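Local coordinates for ribonuclease J (Methanolobus psychrophilus R15, PDB 5HAB), which probably degrades RNA as an exoribonuclease of the metallo-beta-lactamase and beta-CASP family, at residues Ile167-Thr172 with Asp178-Ala183; Phe199-Thr204 with Pro209-Leu214. The protein carries 1 engineered substitution. All coordinates share one frame; numbering follows the deposited sequence.

Overall arrangement
Following the chain from the N terminus, strand 166-172 comes first, and contact 1 closes the short loop that returns it as strand 179-186, an antiparallel beta hairpin within a mixed sheet. After the next strand, 189-194, the chain enters a loop, and contact 2 closes it where residues 199-204 meet 209-214 at the start of helix 211-220. The two closures follow in series, neither nested nor crossed, with centres about 12 Å apart. They nevertheless touch: the salt bridge from E168 to R213 and the packing of I170 on D210 tie the hairpin to the start of the helix.

Contact 1. Residues Ile167-Thr172 with Asp178-Ala183; sequences IEFINT and DTVFVA
With CG1 of V180 beside its backbone N (chi1 -63°), CG2 is left between N and the carbonyl carbon, where it reaches F169; that ring, its CG anti to the carbonyl carbon, turns one face to the methyl. V180 CG2 sits 3.8 Å from the centroid of the F169 ring and 11° off its normal, a CH-pi contact over the face. V182 CG2 meets the same ring at its edge, near CE1, and touches I167 CG2 at 3.8 Å. On the face carrying I170, F181 and A183, against which L214 and L217 of helix 211-220 pack, I170 CB lies 4.2 Å from F181 CB. T172 crosses F181 at about a right angle and brings OG1 to 3.5 Å from F181 CE1, while its CG2 lies 3.6 Å from T179 CG2. The backbones form an antiparallel ladder, strand directions 141° apart: E168 and A183 exchange two nearly straight bonds of 2.9 Å, E168 N to A183 O and A183 N to E168 O, and I170 pairs likewise with F181, although the bond from F181 N is clearly bent. The buried E168 carboxylate is held by a hydrogen bond to H185 through OE1 and a salt bridge to R213 through OE2. Chemically, this beta hairpin of the metallo-beta-lactamase domain rests on backbone bonds and apolar contacts, whereas T172 OG1 is buried with no polar partner in the model.

Contact 2. Residues Phe199-Thr204 with Pro209-Leu214; sequences FDRTPT and PDFDRL
F211 meets F199 edge-on: CE1 of F211 stands 4.0 Å above the plane of the F199 ring, over its centre. The planes lie 70° apart and the centroids 5.3 Å, which makes the pair a T-shaped (edge-to-face) stack. One atom farther round the same ring, CZ of F211 lies over a face of the R201 guanidinium, 4.0 Å from NH2. Here the planes of the two flat groups are 23° apart. R201 reaches this place because its chain is extended from CG to NE, with chi2 at 171°. P209 lies against one face of F211, its CB offset toward the rim, and on the loop side its CD comes 3.1 Å from D200 O. L214, one helical turn after D210, adds CD1 at 4.4 Å from F199 CE1. M422 of helix 413-423 packs on F199, F211 and L214 alike, while E256 of the second subunit touches F211. Each segment also fixes its own shape. D200 OD1 accepts from T202 N in an Asx turn, and its carboxylate is held further by S240 and E241. D210 OD1 receives R213 N from above the carboxylate plane, at 3.2 Å. This bond marks D210 as the N-cap of helix 211-220, so the contact joins an Asx turn to a capped helix start, with an edge-to-face aromatic pair between them, in the loop that leads from strand 189-194 into that helix; by family assignment, both belong to the metallo-beta-lactamase part of the RNase J fold.

Contact 1. Residues Ile167-Thr172 with Asp178-Ala183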
loop_
_atom_site.group_PDB
_atom_site.type_symbol
_atom_site.label_atom_id
_atom_site.label_comp_id
_atom_site.label_asym_id
_atom_site.label_seq_id
_atom_site.Cartn_x
_atom_site.Cartn_y
_atom_site.Cartn_z
ATOM N N ILE B 167 -1.129 -28.280 -35.680
ATOM C CA ILE B 167 -1.622 -27.372 -34.658
ATOM C C ILE B 167 -2.981 -27.817 -34.130
ATOM O O ILE B 167 -3.944 -27.940 -34.886
ATOM C CB ILE B 167 -1.699 -25.940 -35.212
ATOM C CG1 ILE B 167 -0.293 -25.381 -35.439
ATOM C CG2 ILE B 167 -2.503 -25.042 -34.288
ATOM C CD1 ILE B 167 -0.284 -24.020 -36.102
ATOM N N GLU B 168 -3.049 -28.023 -32.818
ATOM C CA GLU B 168 -4.275 -28.422 -32.132
ATOM C C GLU B 168 -4.794 -27.294 -31.239
ATOM O O GLU B 168 -4.026 -26.684 -30.499
ATOM C CB GLU B 168 -4.025 -29.686 -31.302
ATOM C CG GLU B 168 -5.200 -30.140 -30.444
ATOM C CD GLU B 168 -4.869 -31.373 -29.622
ATOM O OE1 GLU B 168 -3.729 -31.872 -29.734
ATOM O OE2 GLU B 168 -5.752 -31.859 -28.881
ATOM N N PHE B 169 -6.091 -27.012 -31.316
ATOM C CA PHE B 169 -6.726 -26.076 -30.393
ATOM C C PHE B 169 -7.412 -26.836 -29.258
ATOM O O PHE B 169 -8.082 -27.844 -29.496
ATOM C CB PHE B 169 -7.745 -25.189 -31.117
ATOM C CG PHE B 169 -7.136 -24.028 -31.863
ATOM C CD1 PHE B 169 -5.764 -23.866 -31.935
ATOM C CD2 PHE B 169 -7.947 -23.085 -32.477
ATOM C CE1 PHE B 169 -5.209 -22.792 -32.619
ATOM C CE2 PHE B 169 -7.399 -22.010 -33.161
ATOM C CZ PHE B 169 -6.029 -21.864 -33.231
ATOM N N ILE B 170 -7.235 -26.361 -28.028
ATOM C CA ILE B 170 -7.933 -26.928 -26.873
ATOM C C ILE B 170 -8.739 -25.820 -26.220
ATOM O O ILE B 170 -8.209 -24.750 -25.969
ATOM C CB ILE B 170 -6.952 -27.554 -25.873
ATOM C CG1 ILE B 170 -6.075 -28.589 -26.570
ATOM C CG2 ILE B 170 -7.696 -28.174 -24.700
ATOM C CD1 ILE B 170 -4.779 -28.829 -25.868
ATOM N N ASN B 171 -10.016 -26.055 -25.943
ATOM C CA ASN B 171 -10.844 -24.977 -25.403
ATOM C C ASN B 171 -10.405 -24.621 -23.986
ATOM O O ASN B 171 -9.988 -25.484 -23.212
ATOM C CB ASN B 171 -12.332 -25.357 -25.425
ATOM C CG ASN B 171 -12.921 -25.506 -24.038
ATOM O OD1 ASN B 171 -12.928 -26.598 -23.470
ATOM N ND2 ASN B 171 -13.428 -24.409 -23.487
ATOM N N THR B 172 -10.470 -23.337 -23.665
ATOM C CA THR B 172 -10.246 -22.901 -22.296
ATOM C C THR B 172 -11.178 -21.730 -22.012
ATOM O O THR B 172 -11.995 -21.365 -22.861
ATOM C CB THR B 172 -8.776 -22.501 -22.055
ATOM O OG1 THR B 172 -8.547 -22.339 -20.650
ATOM C CG2 THR B 172 -8.440 -21.195 -22.782
ATOM N N ASP B 178 -14.454 -17.988 -26.753
ATOM C CA ASP B 178 -13.705 -18.746 -27.757
ATOM C C ASP B 178 -12.190 -18.560 -27.619
ATOM O O ASP B 178 -11.510 -18.154 -28.565
ATOM C CB ASP B 178 -14.161 -18.361 -29.169
ATOM C CG ASP B 178 -14.393 -19.573 -30.062
ATOM O OD1 ASP B 178 -14.140 -20.711 -29.611
ATOM O OD2 ASP B 178 -14.837 -19.388 -31.215
ATOM N N THR B 179 -11.670 -18.862 -26.432
ATOM C CA THR B 179 -10.232 -18.816 -26.175
ATOM C C THR B 179 -9.657 -20.235 -26.135
ATOM O O THR B 179 -10.301 -21.162 -25.625
ATOM C CB THR B 179 -9.917 -18.080 -24.852
ATOM O OG1 THR B 179 -10.405 -16.733 -24.926
ATOM C CG2 THR B 179 -8.421 -18.041 -24.596
ATOM N N VAL B 180 -8.457 -20.412 -26.688
ATOM C CA VAL B 180 -7.855 -21.742 -26.761
ATOM C C VAL B 180 -6.408 -21.798 -26.246
ATOM O O VAL B 180 -5.650 -20.832 -26.366
ATOM C CB VAL B 180 -7.913 -22.278 -28.211
ATOM C CG1 VAL B 180 -9.357 -22.450 -28.661
ATOM C CG2 VAL B 180 -7.161 -21.350 -29.167
ATOM N N PHE B 181 -6.043 -22.933 -25.654
ATOM C CA PHE B 181 -4.651 -23.350 -25.576
ATOM C C PHE B 181 -4.265 -23.812 -26.969
ATOM O O PHE B 181 -5.096 -24.389 -27.684
ATOM C CB PHE B 181 -4.429 -24.511 -24.592
ATOM C CG PHE B 181 -4.677 -24.173 -23.142
ATOM C CD1 PHE B 181 -4.968 -22.886 -22.738
ATOM C CD2 PHE B 181 -4.590 -25.168 -22.177
ATOM C CE1 PHE B 181 -5.188 -22.602 -21.407
ATOM C CE2 PHE B 181 -4.804 -24.889 -20.847
ATOM C CZ PHE B 181 -5.105 -23.604 -20.459
ATOM N N VAL B 182 -3.011 -23.612 -27.356
ATOM C CA VAL B 182 -2.576 -24.178 -28.629
ATOM C C VAL B 182 -1.439 -25.165 -28.400
ATOM O O VAL B 182 -0.471 -24.866 -27.705
ATOM C CB VAL B 182 -2.184 -23.070 -29.647
ATOM C CG1 VAL B 182 -1.267 -22.047 -29.021
ATOM C CG2 VAL B 182 -1.525 -23.680 -30.876
ATOM N N ALA B 183 -1.597 -26.364 -28.959
ATOM C CA ALA B 183 -0.565 -27.393 -28.912
ATOM C C ALA B 183 0.059 -27.582 -30.292
ATOM O O ALA B 183 -0.628 -27.904 -31.261
ATOM C CB ALA B 183 -1.134 -28.710 -28.402
#

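Contact 2. Residues Phe199-Thr204 with Pro209-Leu214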
loop_
_atom_site.group_PDB
_atom_site.type_symbol
_atom_site.label_atom_id
_atom_site.label_comp_id
_atom_site.label_asym_id
_atom_site.label_seq_id
_atom_site.Cartn_x
_atom_site.Cartn_y
_atom_site.Cartn_z
ATOM N N PHE B 199 -9.041 -21.456 -15.511
ATOM C CA PHE B 199 -9.886 -22.615 -15.293
ATOM C C PHE B 199 -11.227 -22.111 -14.759
ATOM O O PHE B 199 -11.270 -21.355 -13.787
ATOM C CB PHE B 199 -9.240 -23.594 -14.310
ATOM C CG PHE B 199 -8.028 -24.294 -14.853
ATOM C CD1 PHE B 199 -7.821 -24.392 -16.217
ATOM C CD2 PHE B 199 -7.096 -24.856 -13.997
ATOM C CE1 PHE B 199 -6.707 -25.039 -16.719
ATOM C CE2 PHE B 199 -5.977 -25.504 -14.494
ATOM C CZ PHE B 199 -5.784 -25.596 -15.856
ATOM N N ASP B 200 -12.319 -22.522 -15.390
ATOM C CA ASP B 200 -13.647 -22.149 -14.918
ATOM C C ASP B 200 -14.573 -23.345 -15.079
ATOM O O ASP B 200 -14.938 -23.719 -16.191
ATOM C CB ASP B 200 -14.196 -20.934 -15.673
ATOM C CG ASP B 200 -15.407 -20.321 -14.986
ATOM O OD1 ASP B 200 -16.087 -21.043 -14.227
ATOM O OD2 ASP B 200 -15.677 -19.119 -15.197
ATOM N N ARG B 201 -14.960 -23.928 -13.952
ATOM C CA ARG B 201 -15.715 -25.174 -13.934
ATOM C C ARG B 201 -17.211 -24.943 -14.016
ATOM O O ARG B 201 -17.980 -25.882 -14.206
ATOM C CB ARG B 201 -15.359 -25.921 -12.659
ATOM C CG ARG B 201 -13.879 -26.266 -12.657
ATOM C CD ARG B 201 -13.388 -26.812 -11.322
ATOM N NE ARG B 201 -11.973 -27.206 -11.360
ATOM C CZ ARG B 201 -10.965 -26.338 -11.309
ATOM N NH1 ARG B 201 -11.228 -25.043 -11.252
ATOM N NH2 ARG B 201 -9.708 -26.755 -11.351
ATOM N N THR B 202 -17.613 -23.681 -13.903
ATOM C CA THR B 202 -19.006 -23.290 -14.079
ATOM C C THR B 202 -19.098 -22.023 -14.929
ATOM O O THR B 202 -19.545 -20.982 -14.447
ATOM C CB THR B 202 -19.717 -23.056 -12.717
ATOM O OG1 THR B 202 -19.068 -21.998 -12.000
ATOM C CG2 THR B 202 -19.695 -24.318 -11.861
ATOM N N PRO B 203 -18.675 -22.105 -16.204
ATOM C CA PRO B 203 -18.732 -20.925 -17.073
ATOM C C PRO B 203 -20.169 -20.526 -17.363
ATOM O O PRO B 203 -21.064 -21.357 -17.236
ATOM C CB PRO B 203 -18.028 -21.387 -18.358
ATOM C CG PRO B 203 -17.415 -22.718 -18.038
ATOM C CD PRO B 203 -18.227 -23.300 -16.936
ATOM N N THR B 204 -20.389 -19.276 -17.746
ATOM C CA THR B 204 -21.729 -18.825 -18.084
ATOM C C THR B 204 -21.970 -18.779 -19.596
ATOM O O THR B 204 -23.056 -18.399 -20.034
ATOM C CB THR B 204 -22.028 -17.435 -17.488
ATOM O OG1 THR B 204 -21.131 -16.466 -18.040
ATOM C CG2 THR B 204 -21.876 -17.456 -15.969
ATOM N N PRO B 209 -13.441 -26.541 -19.298
ATOM C CA PRO B 209 -12.092 -26.795 -19.813
ATOM C C PRO B 209 -11.804 -28.278 -20.021
ATOM O O PRO B 209 -12.359 -29.128 -19.323
ATOM C CB PRO B 209 -11.178 -26.217 -18.723
ATOM C CG PRO B 209 -12.060 -25.976 -17.539
ATOM C CD PRO B 209 -13.422 -25.727 -18.074
ATOM N N ASP B 210 -10.945 -28.570 -20.989
ATOM C CA ASP B 210 -10.711 -29.937 -21.424
ATOM C C ASP B 210 -9.626 -30.608 -20.596
ATOM O O ASP B 210 -8.536 -30.869 -21.098
ATOM C CB ASP B 210 -10.332 -29.955 -22.905
ATOM C CG ASP B 210 -10.616 -31.291 -23.564
ATOM O OD1 ASP B 210 -10.794 -32.296 -22.840
ATOM O OD2 ASP B 210 -10.655 -31.337 -24.810
ATOM N N PHE B 211 -9.930 -30.902 -19.336
ATOM C CA PHE B 211 -8.948 -31.494 -18.436
ATOM C C PHE B 211 -8.465 -32.853 -18.939
ATOM O O PHE B 211 -7.290 -33.192 -18.803
ATOM C CB PHE B 211 -9.530 -31.629 -17.030
ATOM C CG PHE B 211 -9.853 -30.311 -16.380
ATOM C CD1 PHE B 211 -8.840 -29.443 -16.008
ATOM C CD2 PHE B 211 -11.166 -29.943 -16.137
ATOM C CE1 PHE B 211 -9.127 -28.230 -15.409
ATOM C CE2 PHE B 211 -11.460 -28.732 -15.536
ATOM C CZ PHE B 211 -10.438 -27.874 -15.172
ATOM N N ASP B 212 -9.382 -33.615 -19.527
ATOM C CA ASP B 212 -9.074 -34.923 -20.094
ATOM C C ASP B 212 -7.973 -34.827 -21.144
ATOM O O ASP B 212 -6.990 -35.573 -21.105
ATOM C CB ASP B 212 -10.326 -35.540 -20.710
ATOM C CG ASP B 212 -11.348 -35.942 -19.669
ATOM O OD1 ASP B 212 -10.969 -36.079 -18.485
ATOM O OD2 ASP B 212 -12.531 -36.107 -20.033
ATOM N N ARG B 213 -8.151 -33.907 -22.088
ATOM C CA ARG B 213 -7.181 -33.724 -23.154
ATOM C C ARG B 213 -5.856 -33.232 -22.591
ATOM O O ARG B 213 -4.797 -33.626 -23.072
ATOM C CB ARG B 213 -7.704 -32.750 -24.211
ATOM C CG ARG B 213 -6.777 -32.583 -25.405
ATOM C CD ARG B 213 -6.477 -33.928 -26.049
ATOM N NE ARG B 213 -5.495 -33.815 -27.122
ATOM C CZ ARG B 213 -4.530 -34.702 -27.343
ATOM N NH1 ARG B 213 -4.415 -35.767 -26.562
ATOM N NH2 ARG B 213 -3.677 -34.520 -28.342
ATOM N N LEU B 214 -5.913 -32.384 -21.567
ATOM C CA LEU B 214 -4.695 -31.890 -20.933
ATOM C C LEU B 214 -3.907 -33.052 -20.341
ATOM O O LEU B 214 -2.685 -33.138 -20.508
ATOM C CB LEU B 214 -5.017 -30.860 -19.844
ATOM C CG LEU B 214 -5.704 -29.557 -20.271
ATOM C CD1 LEU B 214 -5.942 -28.646 -19.071
ATOM C CD2 LEU B 214 -4.907 -28.840 -21.342
#